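PDB 3FKJ: putative phosphosugar isomerases from Salmonella typhimurium LT2, which probably acts as an isomerase on phosphosugars, binding carbohydrate derivatives as other proteins of the SIS (sugar isomerase) family do. Local coordinates for residues 231-234 against 235-239; 332-335 against 336-340; 177-180 against 181-185; 306-309 against 310-314. All blocks are in the same frame, centred on the assembly; numbering follows the deposited sequence.

Contact 1. Residues 231-234 against 235-239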
loop_
_atom_site.group_PDB
_atom_site.type_symbol
_atom_site.label_atom_id
_atom_site.label_comp_id
_atom_site.label_asym_id
_atom_site.label_seq_id
_atom_site.Cartn_x
_atom_site.Cartn_y
_atom_site.Cartn_z
ATOM N N ILE A 231 -2.723 12.099 0.481
ATOM C CA ILE A 231 -3.587 11.972 1.663
ATOM C C ILE A 231 -3.343 13.086 2.702
ATOM O O ILE A 231 -4.294 13.591 3.282
ATOM C CB ILE A 231 -3.553 10.518 2.296
ATOM C CG1 ILE A 231 -2.146 10.089 2.734
ATOM C CG2 ILE A 231 -4.177 9.466 1.304
ATOM C CD1 ILE A 231 -2.143 9.346 4.109
ATOM N N CYS A 232 -2.092 13.525 2.867
ATOM C CA CYS A 232 -1.751 14.490 3.906
ATOM C C CYS A 232 -1.735 15.934 3.473
ATOM O O CYS A 232 -1.714 16.786 4.333
ATOM C CB CYS A 232 -0.374 14.169 4.514
ATOM S SG CYS A 232 -0.373 12.589 5.348
ATOM N N ILE A 233 -1.676 16.206 2.174
ATOM C CA ILE A 233 -1.620 17.585 1.666
ATOM C C ILE A 233 -2.857 17.907 0.819
ATOM O O ILE A 233 -3.536 18.876 1.092
ATOM C CB ILE A 233 -0.333 17.890 0.818
ATOM C CG1 ILE A 233 0.942 17.690 1.655
ATOM C CG2 ILE A 233 -0.382 19.327 0.162
ATOM C CD1 ILE A 233 1.161 18.690 2.817
ATOM N N LEU A 234 -3.159 17.102 -0.185
ATOM C CA LEU A 234 -4.192 17.462 -1.154
ATOM C C LEU A 234 -5.545 17.273 -0.513
ATOM O O LEU A 234 -6.299 18.234 -0.426
ATOM C CB LEU A 234 -4.029 16.707 -2.468
ATOM C CG LEU A 234 -2.840 17.161 -3.349
ATOM C CD1 LEU A 234 -2.685 16.289 -4.595
ATOM C CD2 LEU A 234 -2.963 18.619 -3.807
ATOM N N LEU A 235 -5.823 16.064 0.021
ATOM C CA LEU A 235 -7.048 15.815 0.788
ATOM C C LEU A 235 -7.036 16.594 2.140
ATOM O O LEU A 235 -7.913 17.418 2.428
ATOM C CB LEU A 235 -7.220 14.297 1.014
ATOM C CG LEU A 235 -7.486 13.435 -0.227
ATOM C CD1 LEU A 235 -7.309 11.964 0.098
ATOM C CD2 LEU A 235 -8.885 13.676 -0.803
ATOM N N GLU A 236 -6.024 16.364 2.960
ATOM C CA GLU A 236 -6.037 16.907 4.318
ATOM C C GLU A 236 -5.970 18.430 4.389
ATOM O O GLU A 236 -6.702 19.055 5.177
ATOM C CB GLU A 236 -4.887 16.326 5.151
ATOM C CG GLU A 236 -4.927 16.696 6.641
ATOM C CD GLU A 236 -3.724 16.190 7.379
ATOM O OE1 GLU A 236 -3.220 15.107 6.988
ATOM O OE2 GLU A 236 -3.259 16.877 8.336
HETATM N N MSE A 237 -5.071 19.012 3.606
HETATM C CA MSE A 237 -4.618 20.391 3.859
HETATM C C MSE A 237 -5.026 21.348 2.766
HETATM O O MSE A 237 -4.735 22.547 2.849
HETATM C CB MSE A 237 -3.116 20.419 4.058
HETATM C CG MSE A 237 -2.619 19.526 5.223
HETATM SE SE MSE A 237 -0.897 20.120 6.008
HETATM C CE MSE A 237 -0.282 18.436 6.601
ATOM N N GLN A 238 -5.713 20.816 1.754
ATOM C CA GLN A 238 -6.218 21.624 0.655
ATOM C C GLN A 238 -7.631 21.330 0.251
ATOM O O GLN A 238 -8.186 22.065 -0.538
ATOM C CB GLN A 238 -5.310 21.504 -0.589
ATOM C CG GLN A 238 -3.958 22.151 -0.469
ATOM C CD GLN A 238 -4.042 23.650 -0.307
ATOM O OE1 GLN A 238 -4.274 24.360 -1.261
ATOM N NE2 GLN A 238 -3.810 24.126 0.895
ATOM N N TRP A 239 -8.221 20.265 0.773
ATOM C CA TRP A 239 -9.531 19.776 0.327
ATOM C C TRP A 239 -9.639 19.595 -1.200
ATOM O O TRP A 239 -10.628 19.978 -1.782
ATOM C CB TRP A 239 -10.700 20.615 0.858
ATOM C CG TRP A 239 -10.700 20.837 2.320
ATOM C CD1 TRP A 239 -10.194 19.996 3.292
ATOM C CD2 TRP A 239 -11.297 21.947 3.017
ATOM N NE1 TRP A 239 -10.396 20.550 4.540
ATOM C CE2 TRP A 239 -11.061 21.747 4.403
ATOM C CE3 TRP A 239 -12.002 23.098 2.606
ATOM C CZ2 TRP A 239 -11.489 22.669 5.375
ATOM C CZ3 TRP A 239 -12.411 24.012 3.577
ATOM C CH2 TRP A 239 -12.160 23.780 4.945
#
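Ile-231 and Glu-236 face each other across a widened, pi-type turn near the end of helix 223-238, where Glu-236 N reaches back five residues to Ile-231 O in a weak bond of 3.3 Å. One residue on, the spacing narrows to four: Met-237 N donates to Ile-233 O at 2.9 Å, although the nitrogen lies well above the carbonyl plane (51° out of it). The carbonyl of Cys-232, in between, is approached by the side chains of Glu-236 and Met-237. Glu-236 CB comes to 3.3 Å from Cys-232 O, and CG of Met-237, a selenomethionine here, to 3.0 Å from the same oxygen. The chain of Met-237 then runs extended, so that SE passes 4.1 Å from Ile-233 CD1, the two side chains crossing obliquely. Ile-231 CG2 meets Leu-235 CD1 at 4.2 Å. Gln-238 bends at CG (chi2 -64°) and folds NE2 back onto Met-237 O at 2.7 Å; its OE1 meets Arg-332 and the same NE2 also serves His-334 O. Glu-236 OE2 forms a salt bridge with Arg-339, while Leu-234 packs on strand 213-218 of this beta-alpha-beta unit and Leu-235 on Tyr-215 of the second subunit. With weak bonds and a tilted donor, the backbone here is irregular, and Glu-236 and Gln-238 bond residues of 332-339, the loop after helix 313-331.

Contact 2. Residues 332-335 against 336-340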
loop_
_atom_site.group_PDB
_atom_site.type_symbol
_atom_site.label_atom_id
_atom_site.label_comp_id
_atom_site.label_asym_id
_atom_site.label_seq_id
_atom_site.Cartn_x
_atom_site.Cartn_y
_atom_site.Cartn_z
ATOM N N ARG A 332 -4.358 29.451 -3.621
ATOM C CA ARG A 332 -5.734 29.039 -3.385
ATOM C C ARG A 332 -6.394 29.705 -2.192
ATOM O O ARG A 332 -7.528 29.408 -1.902
ATOM C CB ARG A 332 -5.823 27.527 -3.224
ATOM C CG ARG A 332 -5.347 26.767 -4.449
ATOM C CD ARG A 332 -5.446 25.271 -4.249
ATOM N NE ARG A 332 -6.826 24.773 -4.288
ATOM C CZ ARG A 332 -7.531 24.337 -3.239
ATOM N NH1 ARG A 332 -7.046 24.372 -2.009
ATOM N NH2 ARG A 332 -8.760 23.889 -3.421
ATOM N N ASN A 333 -5.688 30.575 -1.485
ATOM C CA ASN A 333 -6.226 31.193 -0.276
ATOM C C ASN A 333 -6.724 30.163 0.739
ATOM O O ASN A 333 -7.777 30.343 1.372
ATOM C CB ASN A 333 -7.337 32.174 -0.655
ATOM C CG ASN A 333 -7.387 33.368 0.242
ATOM O OD1 ASN A 333 -6.363 33.801 0.784
ATOM N ND2 ASN A 333 -8.585 33.929 0.409
ATOM N N HIS A 334 -5.945 29.081 0.872
ATOM C CA HIS A 334 -6.261 27.966 1.735
ATOM C C HIS A 334 -4.969 27.585 2.511
ATOM O O HIS A 334 -4.134 26.820 2.015
ATOM C CB HIS A 334 -6.798 26.817 0.880
ATOM C CG HIS A 334 -7.302 25.641 1.657
ATOM N ND1 HIS A 334 -8.534 25.079 1.416
ATOM C CD2 HIS A 334 -6.730 24.888 2.632
ATOM C CE1 HIS A 334 -8.693 24.023 2.191
ATOM N NE2 HIS A 334 -7.617 23.894 2.950
ATOM N N PRO A 335 -4.753 28.205 3.685
ATOM C CA PRO A 335 -3.559 27.830 4.467
ATOM C C PRO A 335 -3.459 26.314 4.760
ATOM O O PRO A 335 -4.460 25.613 4.893
ATOM C CB PRO A 335 -3.702 28.644 5.751
ATOM C CG PRO A 335 -4.550 29.861 5.322
ATOM C CD PRO A 335 -5.506 29.326 4.296
ATOM N N LEU A 336 -2.225 25.831 4.844
ATOM C CA LEU A 336 -1.980 24.401 5.020
ATOM C C LEU A 336 -2.507 23.924 6.391
ATOM O O LEU A 336 -2.854 22.767 6.562
ATOM C CB LEU A 336 -0.496 24.095 4.811
ATOM C CG LEU A 336 -0.031 24.139 3.358
ATOM C CD1 LEU A 336 1.496 24.133 3.262
ATOM C CD2 LEU A 336 -0.652 22.967 2.523
ATOM N N THR A 337 -2.659 24.857 7.319
ATOM C CA THR A 337 -3.145 24.573 8.655
ATOM C C THR A 337 -4.687 24.557 8.736
ATOM O O THR A 337 -5.228 24.274 9.781
ATOM C CB THR A 337 -2.564 25.634 9.654
ATOM O OG1 THR A 337 -2.850 26.934 9.161
ATOM C CG2 THR A 337 -1.001 25.516 9.803
ATOM N N THR A 338 -5.393 24.837 7.643
ATOM C CA THR A 338 -6.859 24.718 7.606
ATOM C C THR A 338 -7.350 23.300 7.913
ATOM O O THR A 338 -6.997 22.345 7.187
ATOM C CB THR A 338 -7.430 25.045 6.184
ATOM O OG1 THR A 338 -6.972 26.317 5.739
ATOM C CG2 THR A 338 -8.979 25.000 6.167
ATOM N N ARG A 339 -8.218 23.170 8.917
ATOM C CA ARG A 339 -8.989 21.925 9.164
ATOM C C ARG A 339 -10.465 22.200 9.481
ATOM O O ARG A 339 -10.795 23.174 10.151
ATOM C CB ARG A 339 -8.418 21.118 10.327
ATOM C CG ARG A 339 -6.969 20.767 10.231
ATOM C CD ARG A 339 -6.661 19.763 9.126
ATOM N NE ARG A 339 -5.243 19.395 9.181
ATOM C CZ ARG A 339 -4.230 20.140 8.722
ATOM N NH1 ARG A 339 -4.428 21.283 8.081
ATOM N NH2 ARG A 339 -2.997 19.711 8.867
ATOM N N ARG A 340 -11.374 21.352 9.006
ATOM C CA ARG A 340 -12.738 21.403 9.524
ATOM C C ARG A 340 -13.028 20.277 10.521
ATOM O O ARG A 340 -14.010 20.332 11.266
ATOM C CB ARG A 340 -13.777 21.465 8.395
ATOM C CG ARG A 340 -13.763 20.313 7.430
ATOM C CD ARG A 340 -14.591 20.620 6.230
ATOM N NE ARG A 340 -14.142 19.883 5.061
ATOM C CZ ARG A 340 -14.691 20.004 3.848
ATOM N NH1 ARG A 340 -15.730 20.812 3.649
ATOM N NH2 ARG A 340 -14.196 19.346 2.817
HETATM O O HOH W 1 -7.513 21.792 4.652
#
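His-334 and Thr-338 are brought together by two torsions: the imidazole stands opposite the backbone N of His-334 (chi1 -174°), and Thr-338 OG1 lies opposite its own carbonyl carbon (chi1 -54°). Between them the chain makes a type I beta turn, Pro-335 to Thr-338, in the loop that follows helix 313-331. Its closing bond, Thr-338 N to Pro-335 O, is 3.0 Å long and nearly straight at 163°. The same oxygen accepts a second bond, from Thr-338 OG1 at 2.7 Å, so one threonine grips one carbonyl with both backbone and hydroxyl; the hydroxyl lies nearer the carbonyl plane than the amide, which comes from above it. That pairing leaves the threonine crossing the imidazole at about a right angle, with Thr-338 CB 3.4 Å from His-334 NE2. The ring also meets Trp-239 edge-to-face. A water in the imidazole plane joins the two residues again: it lies 2.7 Å from His-334 NE2 and donates to Thr-338 O at 2.6 Å. Beyond the turn, Arg-340 forms a salt bridge with Glu-259 of the second subunit. Arg-339 folds back on the turn, and its NH1 serves two carbonyl oxygens that both lie near the guanidinium plane, Leu-336 O at 2.6 Å and Thr-338 O at 2.9 Å, the latter approached from above its carbonyl plane.

Contact 3. Residues 177-180 against 181-185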
loop_
_atom_site.group_PDB
_atom_site.type_symbol
_atom_site.label_atom_id
_atom_site.label_comp_id
_atom_site.label_asym_id
_atom_site.label_seq_id
_atom_site.Cartn_x
_atom_site.Cartn_y
_atom_site.Cartn_z
ATOM N N ASP A 177 29.105 3.079 4.621
ATOM C CA ASP A 177 29.858 4.311 4.646
ATOM C C ASP A 177 29.343 5.240 3.553
ATOM O O ASP A 177 29.235 6.446 3.764
ATOM C CB ASP A 177 31.369 4.038 4.450
ATOM C CG ASP A 177 32.050 3.440 5.692
ATOM O OD1 ASP A 177 31.481 3.442 6.804
ATOM O OD2 ASP A 177 33.194 2.967 5.540
ATOM N N GLU A 178 29.022 4.680 2.387
ATOM C CA GLU A 178 28.510 5.481 1.266
ATOM C C GLU A 178 27.190 6.180 1.603
ATOM O O GLU A 178 26.967 7.324 1.213
ATOM C CB GLU A 178 28.328 4.632 0.000
ATOM C CG GLU A 178 29.265 4.979 -1.127
ATOM C CD GLU A 178 29.130 6.432 -1.610
ATOM O OE1 GLU A 178 30.068 7.218 -1.366
ATOM O OE2 GLU A 178 28.094 6.779 -2.231
ATOM N N LEU A 179 26.321 5.490 2.331
ATOM C CA LEU A 179 25.000 6.026 2.640
ATOM C C LEU A 179 25.116 7.057 3.774
ATOM O O LEU A 179 24.436 8.075 3.757
ATOM C CB LEU A 179 24.015 4.893 2.960
ATOM C CG LEU A 179 22.496 5.177 2.906
ATOM C CD1 LEU A 179 21.753 3.928 2.578
ATOM C CD2 LEU A 179 21.989 5.756 4.202
ATOM N N VAL A 180 26.012 6.801 4.726
ATOM C CA VAL A 180 26.267 7.711 5.831
ATOM C C VAL A 180 26.826 9.032 5.336
ATOM O O VAL A 180 26.476 10.093 5.862
ATOM C CB VAL A 180 27.230 7.089 6.871
ATOM C CG1 VAL A 180 27.816 8.165 7.783
ATOM C CG2 VAL A 180 26.518 5.993 7.690
ATOM N N SER A 181 27.686 8.978 4.325
ATOM C CA SER A 181 28.278 10.208 3.796
ATOM C C SER A 181 27.302 10.833 2.792
ATOM O O SER A 181 27.272 12.044 2.673
ATOM C CB SER A 181 29.701 9.980 3.230
ATOM O OG SER A 181 29.678 9.580 1.881
ATOM N N ALA A 182 26.473 10.014 2.117
ATOM C CA ALA A 182 25.343 10.541 1.323
ATOM C C ALA A 182 24.436 11.369 2.227
ATOM O O ALA A 182 24.064 12.484 1.885
ATOM C CB ALA A 182 24.549 9.424 0.678
ATOM N N PHE A 183 24.082 10.823 3.390
ATOM C CA PHE A 183 23.260 11.561 4.382
ATOM C C PHE A 183 23.949 12.850 4.864
ATOM O O PHE A 183 23.269 13.817 5.236
ATOM C CB PHE A 183 22.928 10.687 5.605
ATOM C CG PHE A 183 21.454 10.357 5.771
ATOM C CD1 PHE A 183 20.494 11.365 5.760
ATOM C CD2 PHE A 183 21.047 9.045 6.044
ATOM C CE1 PHE A 183 19.145 11.083 5.957
ATOM C CE2 PHE A 183 19.675 8.726 6.217
ATOM C CZ PHE A 183 18.731 9.745 6.176
ATOM N N GLY A 184 25.285 12.853 4.888
ATOM C CA GLY A 184 26.049 14.052 5.261
ATOM C C GLY A 184 25.954 15.169 4.235
ATOM O O GLY A 184 26.213 16.333 4.554
ATOM N N ARG A 185 25.592 14.809 3.004
ATOM C CA ARG A 185 25.433 15.757 1.913
ATOM C C ARG A 185 23.979 16.168 1.727
ATOM O O ARG A 185 23.655 17.027 0.894
ATOM C CB ARG A 185 25.964 15.159 0.612
ATOM C CG ARG A 185 27.469 15.201 0.506
ATOM C CD ARG A 185 27.937 14.772 -0.865
ATOM N NE ARG A 185 27.843 13.328 -1.032
ATOM C CZ ARG A 185 28.677 12.447 -0.481
ATOM N NH1 ARG A 185 29.682 12.848 0.297
ATOM N NH2 ARG A 185 28.502 11.148 -0.702
#
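Phe-183 lies one helical turn beyond Leu-179, and the two side chains run side by side, pointing the same way. Followed outward from the backbone, Phe-183 CB sits 3.5 Å from Leu-179 O and almost as near Val-180 O, beside two carbonyl oxygens of the preceding turn. Further out, Phe-183 CD2 meets Leu-179 CD2 at 3.9 Å, the methyl approaching the ring obliquely. The rest of the ring is held by other parts of the chain: it stacks on Trp-161 of helix 155-170 and meets Phe-312 edge-to-face. Backbone bonds set this spacing, and Phe-183 N to Leu-179 O is short and fairly straight (2.8 Å, 163°). Regularity fades one residue later, where Gly-184 N makes a weak bond to Val-180 O, and Arg-185 N bonds Ala-182 O, three residues back, and Ser-181 O only weakly.

On another flank the polar side chains meet. Arg-185 swings back over the helix end until Ser-181 O lies 3.4 Å above the centre of its guanidinium face, while NH2 donates to Ser-181 OG at 3.2 Å. NH2 also bonds Leu-304 O. Glu-178 OE1 stays 4.3 Å from Arg-185 NH2, beyond a salt bridge, so any attraction is probably modest; Glu-178 OE2 bonds Ser-305 instead. With Leu-179, Val-180 and Phe-183 packed on helix 155-170 and on Val-308 and Phe-312, and Glu-178 and Arg-185 bonded to Ser-305 and Leu-304, this is the closing turn of a short amphipathic alpha helix.

Contact 4. Residues 306-309 against 310-314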
loop_
_atom_site.group_PDB
_atom_site.type_symbol
_atom_site.label_atom_id
_atom_site.label_comp_id
_atom_site.label_asym_id
_atom_site.label_seq_id
_atom_site.Cartn_x
_atom_site.Cartn_y
_atom_site.Cartn_z
ATOM N N THR A 306 26.302 8.438 -6.501
ATOM C CA THR A 306 26.024 7.731 -7.737
ATOM C C THR A 306 25.691 6.255 -7.446
ATOM O O THR A 306 25.231 5.553 -8.337
ATOM C CB THR A 306 27.223 7.839 -8.694
ATOM O OG1 THR A 306 28.395 7.329 -8.043
ATOM C CG2 THR A 306 27.448 9.313 -9.111
ATOM N N ASP A 307 25.909 5.811 -6.200
ATOM C CA ASP A 307 25.705 4.409 -5.791
ATOM C C ASP A 307 24.320 4.157 -5.204
ATOM O O ASP A 307 23.611 3.259 -5.651
ATOM C CB ASP A 307 26.731 3.981 -4.715
ATOM C CG ASP A 307 28.176 3.919 -5.233
ATOM O OD1 ASP A 307 28.464 4.481 -6.314
ATOM O OD2 ASP A 307 29.032 3.316 -4.536
ATOM N N VAL A 308 23.974 4.913 -4.163
ATOM C CA VAL A 308 22.826 4.591 -3.283
ATOM C C VAL A 308 21.839 5.745 -3.125
ATOM O O VAL A 308 20.965 5.706 -2.254
ATOM C CB VAL A 308 23.311 4.136 -1.870
ATOM C CG1 VAL A 308 24.324 2.972 -2.026
ATOM C CG2 VAL A 308 23.915 5.303 -1.066
ATOM N N GLY A 309 21.974 6.750 -3.986
ATOM C CA GLY A 309 21.117 7.925 -3.959
ATOM C C GLY A 309 19.655 7.651 -4.301
ATOM O O GLY A 309 18.812 8.466 -4.030
ATOM N N GLU A 310 19.371 6.512 -4.914
ATOM C CA GLU A 310 17.997 6.086 -5.175
ATOM C C GLU A 310 17.233 6.046 -3.869
ATOM O O GLU A 310 16.086 6.453 -3.829
ATOM C CB GLU A 310 17.976 4.718 -5.853
ATOM C CG GLU A 310 16.599 4.070 -5.980
ATOM C CD GLU A 310 16.672 2.650 -6.474
ATOM O OE1 GLU A 310 17.483 2.378 -7.382
ATOM O OE2 GLU A 310 15.917 1.808 -5.960
ATOM N N TYR A 311 17.878 5.586 -2.792
ATOM C CA TYR A 311 17.197 5.427 -1.498
ATOM C C TYR A 311 16.773 6.740 -0.820
ATOM O O TYR A 311 15.984 6.704 0.125
ATOM C CB TYR A 311 18.017 4.545 -0.546
ATOM C CG TYR A 311 18.161 3.105 -1.032
ATOM C CD1 TYR A 311 17.051 2.360 -1.363
ATOM C CD2 TYR A 311 19.398 2.520 -1.200
ATOM C CE1 TYR A 311 17.155 1.105 -1.839
ATOM C CE2 TYR A 311 19.508 1.222 -1.666
ATOM C CZ TYR A 311 18.379 0.520 -1.997
ATOM O OH TYR A 311 18.415 -0.789 -2.469
ATOM N N PHE A 312 17.253 7.891 -1.320
ATOM C CA PHE A 312 16.918 9.216 -0.739
ATOM C C PHE A 312 15.866 9.970 -1.530
ATOM O O PHE A 312 15.520 11.107 -1.157
ATOM C CB PHE A 312 18.160 10.142 -0.682
ATOM C CG PHE A 312 19.232 9.646 0.211
ATOM C CD1 PHE A 312 20.089 8.643 -0.217
ATOM C CD2 PHE A 312 19.371 10.156 1.503
ATOM C CE1 PHE A 312 21.100 8.161 0.621
ATOM C CE2 PHE A 312 20.353 9.667 2.339
ATOM C CZ PHE A 312 21.221 8.655 1.894
ATOM N N CYS A 313 15.402 9.378 -2.639
ATOM C CA CYS A 313 14.424 10.046 -3.510
ATOM C C CYS A 313 13.146 10.439 -2.772
ATOM O O CYS A 313 12.666 11.534 -2.966
ATOM C CB CYS A 313 14.077 9.203 -4.733
ATOM S SG CYS A 313 15.397 9.201 -5.965
ATOM N N GLY A 314 12.622 9.566 -1.918
ATOM C CA GLY A 314 11.379 9.875 -1.207
ATOM C C GLY A 314 11.582 11.037 -0.250
ATOM O O GLY A 314 10.787 11.948 -0.198
#
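Val-308 leads into a 3-10 turn, residues 309-312, through which the loop after strand 290-295 enters helix 313-331. Two successive bonds of three-residue spacing define it: Tyr-311 N to Val-308 O at 3.1 Å, and Phe-312 N to Gly-309 O at 3.2 Å. Both nitrogens stand well above the carbonyl planes, the second by 65°, as expected of so tight a coil. The next bond, Cys-313 N to Glu-310 O, keeps the same spacing.

Val-308 O is also flanked by two aromatic rings. It lies near the plane of the Phe-312 ring, at its edge, 3.7 Å from CD1, whereas it meets the Tyr-311 ring obliquely. The valine side chain reaches the rings loosely, its CB 4.3 Å from Tyr-311 CD2 and its CG2 4.4 Å from Phe-312 CE1. Phe-312 also packs against Gly-309, its CD1 3.9 Å from the glycine CA. Two polar ends of this turn reach helix 56-65: Tyr-311 OH bonds Glu-65, and Glu-310, whose chain is extended (chi2 -172°), places OE2 against Tyr-60 OH. These two bonds link the turn to a helix among the strands of the other parallel sheet, so it helps join the two halves of the protein. Glu-310 OE2 separately forms a salt bridge with Arg-272. At the start of the helix proper, Cys-313 SG comes back to 4.0 Å from Gly-309 O.

In the fold
The four contacts form two touching pairs on opposite sides of the chain's centre. Contacts 1 and 2 lie about 9 Å apart between centres, one buried in helix 223-238, the other on the surface in the tail after helix 313-331; polar groups join them, and both touch the second subunit. Contacts 3 and 4, about 10 Å apart between centres, meet chiefly through carbon: Ala-182 CB lies 3.6 Å from Phe-312 CZ. Neither reaches another subunit. All the touching residues of contact 4 are buried; contact 3 is only partly so. Helix 313-331 runs between the pairs, with contact 4 at its start and contact 2 just past its end.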